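Local coordinates for protein lectin 2 (Agrocybe aegerita, PDB 4TQJ) that binds sugars as a fungal lectin that specifically recognises non-reducing terminal N-acetylglucosamine, at residues G52-T56 against T57-R61; V86-G89 against K90-A94; R199-G202 against D203-A207. The protein carries 1 engineered substitution. All coordinates share one frame; numbering follows the deposited sequence.

In the fold
The three contacts lie in the peripheral and linking loops of a beta-propeller built from seven antiparallel sheets, and they follow one another along the chain. Interaction 1 belongs to the connection from strand 41-44 of one sheet to strand 60-64 of the next. Interaction 2 is the turn between strands 82-85 and 98-101 of that next sheet, and interaction 3 is the equivalent turn, between strands 195-198 and 210-213, two sheets further on. Interactions 1 and 2 lie about 22 Å apart between centres; the centre of interaction 3 is about 31 and 32 Å from theirs, and none touches another. The similar turns at 86-94 and 199-207 are consistent with a repeat architecture.

Interaction 1. Residues G52-T56 against T57-R61; sequences GGWLT and TKHVR
The loop that leads from one propeller sheet into strand 60-64 of the next folds back on itself, and W54, L55 and T56 meet H59 and R61 across the bend. The imidazole of H59 takes the place of a backbone partner: L55 N donates to H59 ND1 at 2.8 Å, nearly straight at 165° and lying in the ring plane. With ND1 accepting, a neutral ring would be protonated on NE2, suiting its bond to N79 OD1. L55 O is gripped twice, by H59 N at 2.8 Å close to the line of the carbonyl bond, and by K58 N at 3.2 Å from well above the carbonyl plane.

The W54 and H59 side chains cross at about a right angle, their rings oblique with planes 62° apart, and W54 CE3 lies 3.5 Å from H59 CB. R61 CG and CD reach the same corner of the indole, each 3.8 Å from W54 CE3; a bend at chi3 (-76°) then turns the guanidinium back so that W54 CB lies over one of its faces, 3.6 Å from R61 NH1, while T56 CG2 meets its edge at R61 NH2. A water that accepts from R61 NH2 also sits 2.8 Å from W54 O, and a second joins T56 O to H59 O.

Earlier in this loop F47 O accepts from R61 NH1 and N46 OD1 from W54 NE1, whereas T56 OG1 bonds to distant E392 O. T56 and R61 lie on V395, so the bend fits between the chain leaving strand 41-44 and strand 395-399.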
loop_
_atom_site.group_PDB
_atom_site.type_symbol
_atom_site.label_atom_id
_atom_site.label_comp_id
_atom_site.label_asym_id
_atom_site.label_seq_id
_atom_site.Cartn_x
_atom_site.Cartn_y
_atom_site.Cartn_z
ATOM N N GLY A 52 6.183 -5.267 -28.011
ATOM C CA GLY A 52 7.120 -6.303 -27.613
ATOM C C GLY A 52 6.768 -7.649 -28.213
ATOM O O GLY A 52 7.493 -8.626 -28.037
ATOM N N GLY A 53 5.641 -7.701 -28.913
ATOM C CA GLY A 53 5.205 -8.918 -29.576
ATOM C C GLY A 53 4.781 -10.048 -28.651
ATOM O O GLY A 53 4.993 -11.212 -28.967
ATOM N N TRP A 54 4.162 -9.711 -27.522
ATOM C CA TRP A 54 3.786 -10.714 -26.525
ATOM C C TRP A 54 2.465 -11.385 -26.861
ATOM O O TRP A 54 1.503 -10.728 -27.271
ATOM C CB TRP A 54 3.736 -10.097 -25.123
ATOM C CG TRP A 54 5.100 -9.712 -24.607
ATOM C CD1 TRP A 54 5.847 -8.632 -24.982
ATOM C CD2 TRP A 54 5.878 -10.417 -23.630
ATOM N NE1 TRP A 54 7.043 -8.617 -24.296
ATOM C CE2 TRP A 54 7.086 -9.708 -23.464
ATOM C CE3 TRP A 54 5.668 -11.583 -22.881
ATOM C CZ2 TRP A 54 8.081 -10.124 -22.581
ATOM C CZ3 TRP A 54 6.654 -11.993 -22.003
ATOM C CH2 TRP A 54 7.847 -11.264 -21.857
ATOM N N LEU A 55 2.424 -12.702 -26.684
ATOM C CA LEU A 55 1.261 -13.491 -27.062
ATOM C C LEU A 55 0.797 -14.410 -25.934
ATOM O O LEU A 55 1.612 -15.031 -25.242
ATOM C CB LEU A 55 1.600 -14.331 -28.299
ATOM C CG LEU A 55 1.937 -13.500 -29.540
ATOM C CD1 LEU A 55 2.581 -14.349 -30.633
ATOM C CD2 LEU A 55 0.683 -12.835 -30.044
ATOM N N THR A 56 -0.511 -14.514 -25.762
ATOM C CA THR A 56 -1.058 -15.421 -24.766
ATOM C C THR A 56 -0.772 -16.871 -25.144
ATOM O O THR A 56 -0.763 -17.747 -24.283
ATOM C CB THR A 56 -2.573 -15.230 -24.576
ATOM O OG1 THR A 56 -3.247 -15.528 -25.805
ATOM C CG2 THR A 56 -2.894 -13.792 -24.144
ATOM N N THR A 57 -0.521 -17.123 -26.427
ATOM C CA THR A 57 -0.302 -18.496 -26.880
ATOM C C THR A 57 1.131 -18.956 -26.659
ATOM O O THR A 57 1.404 -20.149 -26.710
ATOM C CB THR A 57 -0.643 -18.689 -28.367
ATOM O OG1 THR A 57 0.142 -17.792 -29.152
ATOM C CG2 THR A 57 -2.113 -18.423 -28.620
ATOM N N LYS A 58 2.046 -18.021 -26.416
ATOM C CA LYS A 58 3.461 -18.368 -26.311
ATOM C C LYS A 58 4.138 -17.895 -25.028
ATOM O O LYS A 58 5.192 -18.401 -24.664
ATOM C CB LYS A 58 4.245 -17.801 -27.501
ATOM C CG LYS A 58 3.844 -18.372 -28.850
ATOM C CD LYS A 58 4.652 -17.742 -29.995
ATOM C CE LYS A 58 6.155 -17.865 -29.764
ATOM N NZ LYS A 58 6.957 -17.621 -31.005
ATOM N N HIS A 59 3.543 -16.913 -24.356
ATOM C CA HIS A 59 4.205 -16.274 -23.233
ATOM C C HIS A 59 3.358 -16.266 -21.973
ATOM O O HIS A 59 2.142 -16.436 -22.024
ATOM C CB HIS A 59 4.623 -14.853 -23.605
ATOM C CG HIS A 59 5.302 -14.761 -24.932
ATOM N ND1 HIS A 59 4.753 -14.089 -26.006
ATOM C CD2 HIS A 59 6.476 -15.275 -25.372
ATOM C CE1 HIS A 59 5.562 -14.189 -27.044
ATOM N NE2 HIS A 59 6.616 -14.901 -26.687
ATOM N N VAL A 60 4.031 -16.051 -20.850
ATOM C CA VAL A 60 3.418 -16.011 -19.533
ATOM C C VAL A 60 3.712 -14.649 -18.913
ATOM O O VAL A 60 4.874 -14.205 -18.884
ATOM C CB VAL A 60 3.979 -17.156 -18.642
ATOM C CG1 VAL A 60 3.491 -17.040 -17.211
ATOM C CG2 VAL A 60 3.584 -18.495 -19.225
ATOM N N ARG A 61 2.670 -13.974 -18.431
ATOM C CA ARG A 61 2.844 -12.644 -17.843
ATOM C C ARG A 61 2.224 -12.530 -16.447
ATOM O O ARG A 61 1.017 -12.737 -16.274
ATOM C CB ARG A 61 2.273 -11.583 -18.790
ATOM C CG ARG A 61 3.167 -11.320 -20.003
ATOM C CD ARG A 61 2.433 -10.559 -21.098
ATOM N NE ARG A 61 1.500 -11.417 -21.833
ATOM C CZ ARG A 61 0.706 -10.992 -22.808
ATOM N NH1 ARG A 61 0.736 -9.712 -23.168
ATOM N NH2 ARG A 61 -0.117 -11.839 -23.416
HETATM O O HOH W 1 -0.918 -10.742 -25.866
HETATM O O HOH W 2 -0.526 -17.655 -21.583
#

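Interaction 2. Residues V86-G89 against K90-A94; sequences VNNG and KNTFA
With chi1 of N87 at 180°, its CG stands opposite the backbone N, and F93 CG, anti to its own carbonyl carbon (chi1 -68°), brings the ring against the N87 side chain. N87 CB comes to 3.4 Å from F93 CE1 and N87 ND2 to 3.5 Å from F93 CZ; the amide is inclined 40° beside the ring, with OD1 more distant above its rim. The same amide oxygen accepts from G89 N at 2.8 Å, closing an Asx turn, while N87 ND2 is held by G72 O. The amide is thus fixed at both ends.

N87 and F93 form a non-hydrogen-bonded antiparallel pair, bracketed by A94 N to V86 O (2.9 Å) and N88 N to T92 O (2.7 Å). At G89-N91 the chain reverses through an inverse gamma turn centred on K90, with a weak bond from N91 N to G89 O.

N91 faces the second subunit, where its ND2 bonds to G347 O and its backbone O to R16 NH2, both of that subunit; F93 instead packs on A43, V44 and I74. The whole is a beta-hairpin connection with an Asx turn, joining strands 82-85 and 98-101 of one propeller sheet.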
loop_
_atom_site.group_PDB
_atom_site.type_symbol
_atom_site.label_atom_id
_atom_site.label_comp_id
_atom_site.label_asym_id
_atom_site.label_seq_id
_atom_site.Cartn_x
_atom_site.Cartn_y
_atom_site.Cartn_z
ATOM N N VAL A 86 11.079 -3.704 -12.741
ATOM C CA VAL A 86 11.070 -3.471 -11.312
ATOM C C VAL A 86 10.161 -2.312 -10.903
ATOM O O VAL A 86 10.257 -1.213 -11.440
ATOM C CB VAL A 86 12.507 -3.272 -10.793
ATOM C CG1 VAL A 86 12.498 -2.866 -9.318
ATOM C CG2 VAL A 86 13.317 -4.551 -11.012
ATOM N N ASN A 87 9.261 -2.580 -9.961
ATOM C CA ASN A 87 8.446 -1.553 -9.312
ATOM C C ASN A 87 9.314 -0.716 -8.360
ATOM O O ASN A 87 9.716 -1.201 -7.304
ATOM C CB ASN A 87 7.329 -2.247 -8.531
ATOM C CG ASN A 87 6.406 -1.286 -7.798
ATOM O OD1 ASN A 87 6.724 -0.118 -7.561
ATOM N ND2 ASN A 87 5.253 -1.799 -7.406
ATOM N N ASN A 88 9.607 0.530 -8.725
ATOM C CA ASN A 88 10.533 1.352 -7.937
ATOM C C ASN A 88 9.983 1.769 -6.574
ATOM O O ASN A 88 10.612 2.553 -5.850
ATOM C CB ASN A 88 10.990 2.589 -8.720
ATOM C CG ASN A 88 10.109 3.812 -8.460
ATOM O OD1 ASN A 88 8.882 3.704 -8.394
ATOM N ND2 ASN A 88 10.739 4.981 -8.302
ATOM N N GLY A 89 8.807 1.264 -6.223
ATOM C CA GLY A 89 8.188 1.635 -4.965
ATOM C C GLY A 89 7.176 2.751 -5.139
ATOM O O GLY A 89 5.982 2.557 -4.900
ATOM N N LYS A 90 7.649 3.918 -5.567
ATOM C CA LYS A 90 6.778 5.088 -5.723
ATOM C C LYS A 90 6.093 5.150 -7.088
ATOM O O LYS A 90 6.425 5.993 -7.920
ATOM C CB LYS A 90 7.543 6.388 -5.458
ATOM C CG LYS A 90 9.053 6.264 -5.554
ATOM C CD LYS A 90 9.743 7.088 -4.461
ATOM C CE LYS A 90 11.243 6.796 -4.379
ATOM N NZ LYS A 90 11.977 7.210 -5.617
ATOM N N ASN A 91 5.138 4.248 -7.298
ATOM C CA ASN A 91 4.315 4.200 -8.511
ATOM C C ASN A 91 5.048 4.371 -9.835
ATOM O O ASN A 91 4.530 5.012 -10.752
ATOM C CB ASN A 91 3.146 5.193 -8.436
ATOM C CG ASN A 91 1.958 4.755 -9.284
ATOM O OD1 ASN A 91 1.647 3.558 -9.368
ATOM N ND2 ASN A 91 1.298 5.712 -9.925
ATOM N N THR A 92 6.238 3.786 -9.939
ATOM C CA THR A 92 6.999 3.789 -11.185
ATOM C C THR A 92 7.566 2.402 -11.479
ATOM O O THR A 92 8.142 1.768 -10.595
ATOM C CB THR A 92 8.180 4.784 -11.123
ATOM O OG1 THR A 92 7.695 6.106 -10.845
ATOM C CG2 THR A 92 8.953 4.783 -12.432
ATOM N N PHE A 93 7.425 1.946 -12.725
ATOM C CA PHE A 93 7.932 0.640 -13.142
ATOM C C PHE A 93 8.991 0.787 -14.222
ATOM O O PHE A 93 8.799 1.525 -15.185
ATOM C CB PHE A 93 6.794 -0.233 -13.664
ATOM C CG PHE A 93 5.815 -0.656 -12.601
ATOM C CD1 PHE A 93 5.895 -1.917 -12.029
ATOM C CD2 PHE A 93 4.818 0.208 -12.171
ATOM C CE1 PHE A 93 5.000 -2.310 -11.051
ATOM C CE2 PHE A 93 3.923 -0.178 -11.187
ATOM C CZ PHE A 93 4.014 -1.438 -10.625
ATOM N N ALA A 94 10.107 0.079 -14.066
ATOM C CA ALA A 94 11.210 0.174 -15.018
ATOM C C ALA A 94 10.769 -0.167 -16.429
ATOM O O ALA A 94 10.105 -1.172 -16.656
ATOM C CB ALA A 94 12.378 -0.716 -14.591
#

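Interaction 3. Residues R199-G202 against D203-A207; sequences RNNG and DGTFA
Backbone hydrogen bonds set the frame in which N200 and N201 meet T205 and F206. A207 N reaches R199 O at 2.9 Å in the carbonyl plane, and N201 N reaches T205 O at 2.9 Å almost straight (171°), so N200 and F206 form a non-hydrogen-bonded antiparallel pair. R199 O also receives a CA-H...O contact from F206 CA.

Side-chain hydrogen bonds close the turn. N201 ND2 donates to T205 OG1 at 2.9 Å, with the hydroxyl oxygen lying in the amide plane. T205 OG1, placed between its own N and carbonyl carbon by a chi1 of 75°, donates to D203 OD1 at 2.7 Å, which it meets on the syn lone pair. A chain of two hydrogen bonds therefore crosses the loop and holds the T205 side chain in one rotation. N200 OD1 accepts from G202 N at 2.8 Å, an Asx turn, while N200 ND2 bonds to I123 O and L185 O. D203 N, in contrast, is buried without a partner.

The main apolar contact is between N200 and F206: N200 CB approaches F206 CE1 at 3.8 Å, with the amide inclined 56° to the ring. R199 CB also lies 4.3 Å from A207 CB.

D186 OD1, which accepts from N200 N, ties the turn to strand 186-190. The whole is the hairpin joining strands 195-198 and 210-213, within an FG-GAP-like repeat of the beta-propeller.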
loop_
_atom_site.group_PDB
_atom_site.type_symbol
_atom_site.label_atom_id
_atom_site.label_comp_id
_atom_site.label_asym_id
_atom_site.label_seq_id
_atom_site.Cartn_x
_atom_site.Cartn_y
_atom_site.Cartn_z
ATOM N N ARG A 199 6.571 -32.540 -0.382
ATOM C CA ARG A 199 6.797 -31.603 0.705
ATOM C C ARG A 199 7.970 -30.709 0.380
ATOM O O ARG A 199 9.025 -31.180 -0.047
ATOM C CB ARG A 199 7.106 -32.353 2.003
ATOM C CG ARG A 199 6.302 -33.619 2.190
ATOM C CD ARG A 199 6.862 -34.484 3.319
ATOM N NE ARG A 199 6.483 -33.960 4.627
ATOM C CZ ARG A 199 5.315 -34.204 5.212
ATOM N NH1 ARG A 199 4.413 -34.968 4.601
ATOM N NH2 ARG A 199 5.047 -33.681 6.405
ATOM N N ASN A 200 7.777 -29.418 0.594
ATOM C CA ASN A 200 8.861 -28.459 0.544
ATOM C C ASN A 200 9.649 -28.574 1.836
ATOM O O ASN A 200 9.115 -28.331 2.912
ATOM C CB ASN A 200 8.288 -27.054 0.387
ATOM C CG ASN A 200 9.354 -25.996 0.227
ATOM O OD1 ASN A 200 10.450 -26.101 0.778
ATOM N ND2 ASN A 200 9.026 -24.957 -0.510
ATOM N N ASN A 201 10.911 -28.973 1.742
ATOM C CA ASN A 201 11.700 -29.202 2.946
ATOM C C ASN A 201 12.073 -27.922 3.684
ATOM O O ASN A 201 12.297 -27.947 4.892
ATOM C CB ASN A 201 12.938 -30.051 2.639
ATOM C CG ASN A 201 12.584 -31.498 2.370
ATOM O OD1 ASN A 201 11.809 -32.101 3.114
ATOM N ND2 ASN A 201 13.117 -32.053 1.288
ATOM N N GLY A 202 12.114 -26.811 2.953
ATOM C CA GLY A 202 12.486 -25.521 3.515
ATOM C C GLY A 202 13.751 -24.964 2.885
ATOM O O GLY A 202 13.981 -23.747 2.867
ATOM N N ASP A 203 14.555 -25.862 2.330
ATOM C CA ASP A 203 15.917 -25.534 1.916
ATOM C C ASP A 203 16.121 -25.568 0.408
ATOM O O ASP A 203 17.239 -25.781 -0.072
ATOM C CB ASP A 203 16.887 -26.521 2.562
ATOM C CG ASP A 203 16.472 -27.965 2.341
ATOM O OD1 ASP A 203 15.886 -28.250 1.275
ATOM O OD2 ASP A 203 16.715 -28.809 3.234
ATOM N N GLY A 204 15.050 -25.366 -0.343
ATOM C CA GLY A 204 15.144 -25.418 -1.788
ATOM C C GLY A 204 15.055 -26.831 -2.338
ATOM O O GLY A 204 15.351 -27.048 -3.515
ATOM N N THR A 205 14.653 -27.788 -1.497
ATOM C CA THR A 205 14.395 -29.154 -1.970
ATOM C C THR A 205 12.965 -29.645 -1.699
ATOM O O THR A 205 12.299 -29.206 -0.757
ATOM C CB THR A 205 15.411 -30.186 -1.409
ATOM O OG1 THR A 205 15.124 -30.466 -0.032
ATOM C CG2 THR A 205 16.834 -29.669 -1.538
ATOM N N PHE A 206 12.506 -30.566 -2.539
ATOM C CA PHE A 206 11.199 -31.196 -2.372
ATOM C C PHE A 206 11.379 -32.691 -2.190
ATOM O O PHE A 206 12.154 -33.318 -2.914
ATOM C CB PHE A 206 10.320 -30.958 -3.604
ATOM C CG PHE A 206 9.936 -29.523 -3.815
ATOM C CD1 PHE A 206 8.812 -28.998 -3.202
ATOM C CD2 PHE A 206 10.679 -28.707 -4.652
ATOM C CE1 PHE A 206 8.437 -27.686 -3.403
ATOM C CE2 PHE A 206 10.312 -27.390 -4.860
ATOM C CZ PHE A 206 9.191 -26.876 -4.228
ATOM N N ALA A 207 10.663 -33.261 -1.228
ATOM C CA ALA A 207 10.645 -34.709 -1.041
ATOM C C ALA A 207 9.985 -35.414 -2.225
ATOM O O ALA A 207 9.259 -34.792 -3.008
ATOM C CB ALA A 207 9.919 -35.057 0.239
#